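Local coordinates for glycoside hydrolase family 16 protein (Bacteroides ovatus, PDB 7KR6) that is an endo-glucanase that probably hydrolyses internal glycosidic bonds of mixed-linkage beta-glucans, at residues 43-48 and 72-77; 80-85 and 265-270; 115-120 and 194-199. The protein carries 1 engineered substitution. One frame throughout, in Å; residues are numbered along the deposited sequence.

Contact 1 (43-48 and 72-77); sequences NFFDEK and VSVGKD
A loop laid over a beta-hairpin strand is seen where Phe-44 and Phe-45, in the chain between strands 38-40 and 51-52, meet Val-74 and Val-72 of strand 72-77. No hydrogen bond crosses this surface contact; it is van der Waals packing of valine methyls on the loop backbone and on the Phe-45 ring. Val-74 gives the largest share by setting its two methyls against the loop backbone: CG1 meets Phe-44 N at 3.8 Å, while CG2 reaches Phe-45 N at 3.6 Å. With CG1 anti to its own backbone nitrogen (chi1 169°), both branches can touch the chain around Phe-44. The same CG2 lies at the edge of the Phe-45 ring, near its plane, and is 3.9 Å from Phe-45 CB. Further along the ring, Phe-45 CE1 approaches Val-72 CG1 to 4.1 Å, the two side chains crossing at about a right angle. Beyond the touching residues the loop contains an Asx turn, Asp-46 OD1 accepting from Lys-48 N at 2.9 Å, with the donor above the carboxylate plane. Around the contact, Lys-52 makes a cation-pi interaction with Phe-45 and its NZ hydrogen-bonds to Val-72 O, Ile-99 of strand 93-107 packs on Phe-45 and Val-72, and strand 80-90 pairs with strand 72-77.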
loop_
_atom_site.group_PDB
_atom_site.type_symbol
_atom_site.label_atom_id
_atom_site.label_comp_id
_atom_site.label_asym_id
_atom_site.label_seq_id
_atom_site.Cartn_x
_atom_site.Cartn_y
_atom_site.Cartn_z
ATOM N N ASN A 43 20.181 24.677 15.621
ATOM C CA ASN A 43 21.052 25.872 15.533
ATOM C C ASN A 43 22.408 25.458 14.975
ATOM O O ASN A 43 23.178 26.324 14.545
ATOM C CB ASN A 43 21.182 26.525 16.893
ATOM C CG ASN A 43 19.891 27.160 17.335
ATOM O OD1 ASN A 43 19.187 27.764 16.538
ATOM N ND2 ASN A 43 19.560 27.013 18.593
ATOM N N PHE A 44 22.719 24.165 15.033
ATOM C CA PHE A 44 23.928 23.547 14.468
ATOM C C PHE A 44 23.638 22.064 14.270
ATOM O O PHE A 44 22.624 21.569 14.790
ATOM C CB PHE A 44 25.152 23.755 15.385
ATOM C CG PHE A 44 25.109 23.034 16.697
ATOM C CD1 PHE A 44 24.296 23.506 17.696
ATOM C CD2 PHE A 44 25.881 21.902 16.922
ATOM C CE1 PHE A 44 24.219 22.870 18.925
ATOM C CE2 PHE A 44 25.755 21.227 18.127
ATOM C CZ PHE A 44 24.945 21.728 19.127
ATOM N N PHE A 45 24.500 21.427 13.501
ATOM C CA PHE A 45 24.453 19.972 13.228
ATOM C C PHE A 45 25.213 19.280 14.355
ATOM O O PHE A 45 26.469 19.309 14.402
ATOM C CB PHE A 45 25.032 19.617 11.877
ATOM C CG PHE A 45 24.770 18.178 11.531
ATOM C CD1 PHE A 45 23.506 17.804 11.099
ATOM C CD2 PHE A 45 25.731 17.202 11.714
ATOM C CE1 PHE A 45 23.247 16.484 10.791
ATOM C CE2 PHE A 45 25.450 15.879 11.435
ATOM C CZ PHE A 45 24.203 15.531 10.966
ATOM N N ASP A 46 24.466 18.617 15.223
ATOM C CA ASP A 46 25.009 17.969 16.445
ATOM C C ASP A 46 25.371 16.517 16.159
ATOM O O ASP A 46 24.456 15.644 16.163
ATOM C CB ASP A 46 24.048 18.147 17.592
ATOM C CG ASP A 46 24.562 17.583 18.911
ATOM O OD1 ASP A 46 25.660 16.983 18.928
ATOM O OD2 ASP A 46 23.874 17.794 19.883
ATOM N N GLU A 47 26.652 16.250 15.920
ATOM C CA GLU A 47 27.207 14.915 15.627
ATOM C C GLU A 47 27.073 13.983 16.837
ATOM O O GLU A 47 27.222 12.801 16.617
ATOM C CB GLU A 47 28.638 15.060 15.117
ATOM C CG GLU A 47 28.681 15.856 13.830
ATOM C CD GLU A 47 30.048 16.032 13.204
ATOM O OE1 GLU A 47 31.033 15.905 13.935
ATOM O OE2 GLU A 47 30.100 16.306 11.992
ATOM N N LYS A 48 26.700 14.458 18.020
ATOM C CA LYS A 48 26.443 13.561 19.181
ATOM C C LYS A 48 25.021 12.995 19.092
ATOM O O LYS A 48 24.695 12.095 19.836
ATOM C CB LYS A 48 26.617 14.291 20.506
ATOM C CG LYS A 48 28.021 14.857 20.727
ATOM C CD LYS A 48 28.235 15.319 22.151
ATOM C CE LYS A 48 29.692 15.602 22.467
ATOM N NZ LYS A 48 30.143 16.879 21.856
ATOM N N VAL A 72 23.476 17.617 3.229
ATOM C CA VAL A 72 22.892 17.877 4.563
ATOM C C VAL A 72 23.587 19.129 5.094
ATOM O O VAL A 72 24.851 19.146 5.136
ATOM C CB VAL A 72 23.076 16.685 5.514
ATOM C CG1 VAL A 72 22.397 16.974 6.833
ATOM C CG2 VAL A 72 22.553 15.383 4.902
ATOM N N SER A 73 22.797 20.101 5.543
ATOM C CA SER A 73 23.360 21.319 6.159
ATOM C C SER A 73 22.418 21.874 7.216
ATOM O O SER A 73 21.211 21.495 7.267
ATOM C CB SER A 73 23.733 22.334 5.106
ATOM O OG SER A 73 22.581 22.921 4.547
ATOM N N VAL A 74 22.946 22.746 8.077
ATOM C CA VAL A 74 22.130 23.561 9.000
ATOM C C VAL A 74 22.292 25.028 8.593
ATOM O O VAL A 74 23.460 25.463 8.394
ATOM C CB VAL A 74 22.485 23.292 10.479
ATOM C CG1 VAL A 74 21.835 24.316 11.381
ATOM C CG2 VAL A 74 22.043 21.891 10.888
ATOM N N GLY A 75 21.194 25.749 8.406
ATOM C CA GLY A 75 21.264 27.105 7.831
ATOM C C GLY A 75 20.058 27.926 8.161
ATOM O O GLY A 75 19.214 27.497 8.942
ATOM N N LYS A 76 19.974 29.108 7.567
ATOM C CA LYS A 76 18.886 30.046 7.875
ATOM C C LYS A 76 17.757 29.779 6.883
ATOM O O LYS A 76 18.056 29.478 5.707
ATOM C CB LYS A 76 19.404 31.486 7.765
ATOM N N ASP A 77 16.522 29.887 7.357
ATOM C CA ASP A 77 15.324 30.036 6.516
ATOM C C ASP A 77 14.520 31.196 7.102
ATOM O O ASP A 77 13.795 30.986 8.098
ATOM C CB ASP A 77 14.505 28.748 6.469
ATOM C CG ASP A 77 13.366 28.860 5.481
ATOM O OD1 ASP A 77 13.538 29.631 4.499
ATOM O OD2 ASP A 77 12.318 28.224 5.709
#

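Contact 2 (80-85 and 265-270); sequences KSVLIL and YIDWVK
Tyr-265 swings its ring away from its own carbonyl carbon (chi1 -56°), and this rotation brings Tyr-265 CD1 to 3.7 Å from the Val-82 CG2 methyl, which sits at the edge of the ring and near its plane. Ile-84 lies alongside the same tyrosine, its CG1 touching the ring obliquely. Asp-267 makes the other choice, with CG trans to its nitrogen (chi1 -168°), which carries the carboxylate across to the start of strand 80-90. There OD2 rests against the aliphatic part of Lys-80, 3.4 Å from CD, but the charged ends of the pair do not meet. Asp-267 OD1 comes within 3.2 Å of Ser-81 O; both are acceptors, and a water bridges the two segments, donating to OD1 at 2.9 Å and accepting from Ser-81 N.

The backbones form an antiparallel pairing within the beta-sandwich, or jelly roll, of family 16 hydrolases. Leu-83 and Ile-266 are the hydrogen-bonded pair: Leu-83 N gives to Ile-266 O at 2.8 Å, and Ile-266 N returns a straighter bond (166°) to Leu-83 O at 2.9 Å. Ile-84 and Tyr-265 are the adjoining non-hydrogen-bonded pair, and past Tyr-265 the pairing goes on, Leu-85 bonding to Met-264. On the other side of the Leu-83/Ile-266 pair, the helical backbone angles of Asp-267 turn its chain away from 80-85.

On the face opposite Tyr-265, Leu-83 and Ile-266 point the same way, side by side, their CD2 and CD1 methyls 3.8 Å apart. Leu-85 adds its CD1 to the same Ile-266 methyl, and Phe-236 of strand 232-240 packs on both Leu-85 and Ile-266. Strand 72-77 borders 80-85 on its other flank, and strand 112-117 does the same for 265-270.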
loop_
_atom_site.group_PDB
_atom_site.type_symbol
_atom_site.label_atom_id
_atom_site.label_comp_id
_atom_site.label_asym_id
_atom_site.label_seq_id
_atom_site.Cartn_x
_atom_site.Cartn_y
_atom_site.Cartn_z
ATOM N N LYS A 80 14.566 31.680 10.963
ATOM C CA LYS A 80 14.663 30.336 11.574
ATOM C C LYS A 80 16.044 29.742 11.300
ATOM O O LYS A 80 16.615 30.028 10.242
ATOM C CB LYS A 80 13.614 29.397 10.975
ATOM C CG LYS A 80 12.175 29.736 11.298
ATOM C CD LYS A 80 11.186 28.763 10.654
ATOM C CE LYS A 80 9.737 29.083 10.923
ATOM N NZ LYS A 80 9.315 30.331 10.253
ATOM N N SER A 81 16.531 28.904 12.217
ATOM C CA SER A 81 17.690 28.019 12.004
ATOM C C SER A 81 17.136 26.615 11.822
ATOM O O SER A 81 16.380 26.179 12.674
ATOM C CB SER A 81 18.745 28.045 13.103
ATOM O OG SER A 81 19.940 27.404 12.627
ATOM N N VAL A 82 17.482 25.989 10.722
ATOM C CA VAL A 82 16.802 24.718 10.301
ATOM C C VAL A 82 17.825 23.718 9.777
ATOM O O VAL A 82 18.880 24.068 9.205
ATOM C CB VAL A 82 15.724 25.016 9.230
ATOM C CG1 VAL A 82 14.735 26.026 9.740
ATOM C CG2 VAL A 82 16.349 25.467 7.932
ATOM N N LEU A 83 17.485 22.452 9.878
ATOM C CA LEU A 83 18.172 21.393 9.125
ATOM C C LEU A 83 17.710 21.477 7.656
ATOM O O LEU A 83 16.508 21.524 7.408
ATOM C CB LEU A 83 17.844 20.024 9.747
ATOM C CG LEU A 83 18.395 18.802 9.010
ATOM C CD1 LEU A 83 19.905 18.682 9.169
ATOM C CD2 LEU A 83 17.674 17.547 9.514
ATOM N N ILE A 84 18.650 21.380 6.720
ATOM C CA ILE A 84 18.350 21.474 5.263
ATOM C C ILE A 84 18.826 20.204 4.589
ATOM O O ILE A 84 20.031 19.887 4.571
ATOM C CB ILE A 84 18.977 22.724 4.625
ATOM C CG1 ILE A 84 18.665 23.986 5.417
ATOM C CG2 ILE A 84 18.542 22.863 3.178
ATOM C CD1 ILE A 84 19.462 25.182 4.950
ATOM N N LEU A 85 17.884 19.442 4.033
ATOM C CA LEU A 85 18.222 18.368 3.092
ATOM C C LEU A 85 17.999 18.891 1.667
ATOM O O LEU A 85 16.839 19.268 1.329
ATOM C CB LEU A 85 17.352 17.141 3.359
ATOM C CG LEU A 85 17.310 16.686 4.816
ATOM C CD1 LEU A 85 16.339 15.539 4.997
ATOM C CD2 LEU A 85 18.698 16.298 5.335
ATOM N N TYR A 265 13.152 21.262 4.738
ATOM C CA TYR A 265 13.597 21.998 5.944
ATOM C C TYR A 265 12.957 21.424 7.201
ATOM O O TYR A 265 11.715 21.255 7.283
ATOM C CB TYR A 265 13.182 23.459 5.842
ATOM C CG TYR A 265 13.650 24.212 4.618
ATOM C CD1 TYR A 265 14.879 24.839 4.596
ATOM C CD2 TYR A 265 12.833 24.361 3.504
ATOM C CE1 TYR A 265 15.300 25.559 3.492
ATOM C CE2 TYR A 265 13.242 25.081 2.396
ATOM C CZ TYR A 265 14.462 25.725 2.412
ATOM O OH TYR A 265 14.873 26.430 1.313
ATOM N N ILE A 266 13.773 21.167 8.239
ATOM C CA ILE A 266 13.283 20.715 9.572
ATOM C C ILE A 266 13.709 21.786 10.593
ATOM O O ILE A 266 14.917 21.979 10.791
ATOM C CB ILE A 266 13.759 19.303 9.953
ATOM C CG1 ILE A 266 13.405 18.240 8.906
ATOM C CG2 ILE A 266 13.161 18.903 11.276
ATOM C CD1 ILE A 266 14.361 18.112 7.743
ATOM N N ASP A 267 12.727 22.472 11.143
ATOM C CA ASP A 267 12.999 23.613 12.072
ATOM C C ASP A 267 13.395 23.038 13.422
ATOM O O ASP A 267 14.267 23.640 14.104
ATOM C CB ASP A 267 11.770 24.481 12.252
ATOM C CG ASP A 267 12.020 25.810 12.950
ATOM O OD1 ASP A 267 13.207 26.094 13.220
ATOM O OD2 ASP A 267 11.045 26.526 13.186
ATOM N N TRP A 268 12.792 21.931 13.804
ATOM C CA TRP A 268 13.008 21.341 15.150
ATOM C C TRP A 268 12.389 19.957 15.185
ATOM O O TRP A 268 11.507 19.630 14.377
ATOM C CB TRP A 268 12.466 22.228 16.292
ATOM C CG TRP A 268 11.043 22.674 16.188
ATOM C CD1 TRP A 268 10.610 23.926 15.830
ATOM C CD2 TRP A 268 9.858 21.921 16.477
ATOM N NE1 TRP A 268 9.254 23.989 15.890
ATOM C CE2 TRP A 268 8.765 22.790 16.313
ATOM C CE3 TRP A 268 9.612 20.611 16.900
ATOM C CZ2 TRP A 268 7.443 22.394 16.489
ATOM C CZ3 TRP A 268 8.304 20.211 17.072
ATOM C CH2 TRP A 268 7.240 21.086 16.861
ATOM N N VAL A 269 12.913 19.141 16.077
ATOM C CA VAL A 269 12.316 17.834 16.438
ATOM C C VAL A 269 12.380 17.745 17.953
ATOM O O VAL A 269 13.361 18.227 18.556
ATOM C CB VAL A 269 12.988 16.666 15.694
ATOM C CG1 VAL A 269 14.492 16.604 15.869
ATOM C CG2 VAL A 269 12.332 15.323 16.041
ATOM N N LYS A 270 11.343 17.208 18.546
ATOM C CA LYS A 270 11.337 17.042 20.019
ATOM C C LYS A 270 10.669 15.735 20.419
ATOM O O LYS A 270 9.728 15.269 19.760
ATOM C CB LYS A 270 10.749 18.286 20.681
ATOM C CG LYS A 270 9.276 18.516 20.479
ATOM C CD LYS A 270 8.801 19.793 21.133
ATOM C CE LYS A 270 7.336 20.070 20.883
ATOM N NZ LYS A 270 7.044 21.517 20.995
HETATM O O HOH W 1 14.552 28.296 14.456
#

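Contact 3 (115-120 and 194-199); sequences SIKLPK and GNYHTY
Ile-116 O is held by two donors, His-197 N at 2.9 Å and a water at 2.8 Å. The amide comes from well above the carbonyl plane, and the water is also hydrogen-bonded to Tyr-199 OH at 2.7 Å, so it ties the phenol to the strand backbone. Ile-116 N completes the pair by giving to His-197 O. These two bonds make Ile-116 and His-197 the hydrogen-bonded couple of an antiparallel pairing between strands 112-117 and 197-203 of the jelly-roll sandwich. On one face of that sheet Ile-116 crosses Tyr-199 at about a right angle, its CD1 3.8 Å from the ring's CD2, and Met-148 and Phe-129 of neighbouring strands pack on both.

At the end of its strand, Lys-117 sets CB over the centre of the Tyr-196 ring, a CH-pi contact of 3.6 Å to the centroid and only 8° off the normal. CD lies against Gly-194 O, and the bend at chi3 (107°) directs the chain's end; NZ and Tyr-196 OH converge on Asp-77 OD2, in a salt bridge and a hydrogen bond. Ser-115 OG touches Tyr-196 CB at 3.3 Å, and a water links this hydroxyl to Thr-198 OG1. Another spans Leu-118 O and Gly-194 N.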
loop_
_atom_site.group_PDB
_atom_site.type_symbol
_atom_site.label_atom_id
_atom_site.label_comp_id
_atom_site.label_asym_id
_atom_site.label_seq_id
_atom_site.Cartn_x
_atom_site.Cartn_y
_atom_site.Cartn_z
ATOM N N SER A 115 8.719 19.846 13.066
ATOM C CA SER A 115 8.191 20.952 12.234
ATOM C C SER A 115 8.970 20.962 10.918
ATOM O O SER A 115 10.227 21.125 10.924
ATOM C CB SER A 115 8.273 22.277 12.963
ATOM O OG SER A 115 7.825 23.349 12.150
ATOM N N ILE A 116 8.250 20.725 9.822
ATOM C CA ILE A 116 8.860 20.441 8.505
ATOM C C ILE A 116 8.174 21.289 7.442
ATOM O O ILE A 116 6.932 21.286 7.371
ATOM C CB ILE A 116 8.754 18.942 8.160
ATOM C CG1 ILE A 116 9.327 18.062 9.274
ATOM C CG2 ILE A 116 9.437 18.640 6.848
ATOM C CD1 ILE A 116 9.138 16.573 9.039
ATOM N N LYS A 117 9.009 21.846 6.585
ATOM C CA LYS A 117 8.608 22.538 5.345
ATOM C C LYS A 117 9.064 21.661 4.190
ATOM O O LYS A 117 10.244 21.345 4.091
ATOM C CB LYS A 117 9.230 23.933 5.270
ATOM C CG LYS A 117 8.756 24.686 4.027
ATOM C CD LYS A 117 8.990 26.168 4.172
ATOM C CE LYS A 117 10.126 26.649 3.326
ATOM N NZ LYS A 117 10.501 28.034 3.706
ATOM N N LEU A 118 8.123 21.331 3.312
ATOM C CA LEU A 118 8.330 20.340 2.236
ATOM C C LEU A 118 8.334 21.084 0.907
ATOM O O LEU A 118 7.544 22.003 0.699
ATOM C CB LEU A 118 7.209 19.300 2.276
ATOM C CG LEU A 118 7.251 18.348 3.455
ATOM C CD1 LEU A 118 6.032 17.439 3.475
ATOM C CD2 LEU A 118 8.563 17.566 3.459
ATOM N N PRO A 119 9.168 20.620 -0.037
ATOM C CA PRO A 119 9.121 21.070 -1.425
ATOM C C PRO A 119 7.846 20.498 -2.068
ATOM O O PRO A 119 7.252 19.515 -1.603
ATOM C CB PRO A 119 10.342 20.409 -2.065
ATOM C CG PRO A 119 10.464 19.135 -1.288
ATOM C CD PRO A 119 10.062 19.475 0.131
ATOM N N LYS A 120 7.430 21.109 -3.169
ATOM C CA LYS A 120 6.487 20.451 -4.097
ATOM C C LYS A 120 7.079 19.131 -4.581
ATOM O O LYS A 120 8.150 19.119 -5.197
ATOM C CB LYS A 120 6.126 21.462 -5.191
ATOM C CG LYS A 120 5.263 22.576 -4.614
ATOM C CD LYS A 120 4.673 23.501 -5.608
ATOM C CE LYS A 120 4.183 24.767 -4.939
ATOM N NZ LYS A 120 3.038 24.531 -4.033
ATOM N N GLY A 194 4.942 26.340 1.251
ATOM C CA GLY A 194 5.958 27.305 1.726
ATOM C C GLY A 194 5.876 27.585 3.222
ATOM O O GLY A 194 6.561 28.527 3.657
ATOM N N ASN A 195 5.115 26.795 3.982
ATOM C CA ASN A 195 5.020 26.938 5.454
ATOM C C ASN A 195 5.461 25.637 6.133
ATOM O O ASN A 195 5.471 24.572 5.481
ATOM C CB ASN A 195 3.624 27.305 5.930
ATOM C CG ASN A 195 3.181 28.672 5.433
ATOM O OD1 ASN A 195 2.052 28.815 4.991
ATOM N ND2 ASN A 195 4.063 29.660 5.497
ATOM N N TYR A 196 5.816 25.759 7.400
ATOM C CA TYR A 196 6.169 24.603 8.259
ATOM C C TYR A 196 4.880 24.007 8.785
ATOM O O TYR A 196 3.912 24.726 9.085
ATOM C CB TYR A 196 7.103 25.043 9.389
ATOM C CG TYR A 196 8.484 25.359 8.884
ATOM C CD1 TYR A 196 8.778 26.572 8.265
ATOM C CD2 TYR A 196 9.514 24.452 9.015
ATOM C CE1 TYR A 196 10.057 26.844 7.798
ATOM C CE2 TYR A 196 10.772 24.675 8.456
ATOM C CZ TYR A 196 11.066 25.911 7.900
ATOM O OH TYR A 196 12.300 26.164 7.397
ATOM N N HIS A 197 4.853 22.681 8.890
ATOM C CA HIS A 197 3.729 21.916 9.475
ATOM C C HIS A 197 4.283 20.932 10.511
ATOM O O HIS A 197 5.443 20.524 10.401
ATOM C CB HIS A 197 2.911 21.207 8.383
ATOM C CG HIS A 197 2.340 22.152 7.376
ATOM N ND1 HIS A 197 1.077 22.692 7.510
ATOM C CD2 HIS A 197 2.880 22.660 6.249
ATOM C CE1 HIS A 197 0.860 23.508 6.492
ATOM N NE2 HIS A 197 1.956 23.533 5.711
ATOM N N THR A 198 3.490 20.630 11.509
ATOM C CA THR A 198 3.921 19.785 12.631
ATOM C C THR A 198 3.434 18.363 12.346
ATOM O O THR A 198 2.204 18.156 12.140
ATOM C CB THR A 198 3.376 20.281 13.965
ATOM O OG1 THR A 198 3.946 21.584 14.121
ATOM C CG2 THR A 198 3.806 19.401 15.115
ATOM N N TYR A 199 4.356 17.420 12.371
ATOM C CA TYR A 199 4.093 15.978 12.193
ATOM C C TYR A 199 4.354 15.353 13.563
ATOM O O TYR A 199 5.462 15.517 14.053
ATOM C CB TYR A 199 4.974 15.404 11.067
ATOM C CG TYR A 199 4.711 16.101 9.753
ATOM C CD1 TYR A 199 3.695 15.640 8.959
ATOM C CD2 TYR A 199 5.389 17.247 9.358
ATOM C CE1 TYR A 199 3.366 16.267 7.777
ATOM C CE2 TYR A 199 5.058 17.912 8.183
ATOM C CZ TYR A 199 4.049 17.400 7.388
ATOM O OH TYR A 199 3.710 17.995 6.199
HETATM O O HOH W 2 5.178 23.400 12.310
HETATM O O HOH W 3 5.125 20.223 5.492
HETATM O O HOH W 4 5.721 23.008 3.366
HETATM O O HOH W 5 6.706 24.484 0.573
#

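From the N terminus, contact 1 closes first, bringing the loop at 43-48 onto strand 72-77 over a short span of 23 residues. A tight hairpin then leads directly into 80-85, whose partner 265-270 lies near the C terminus; contact 2 thus closes a loop of 179 residues and joins an early strand to the last one, 261-271. Contact 3, joining 115-120 to 194-199, falls wholly within that long loop, so none of the three cross. In space the strands follow in order: 72-77, 80-90, 261-271, 112-117 and 197-203, each paired with the next, with the backbones of Asp-267 and Tyr-265 bonding to those of Ser-115 and Lys-117 between contacts 2 and 3.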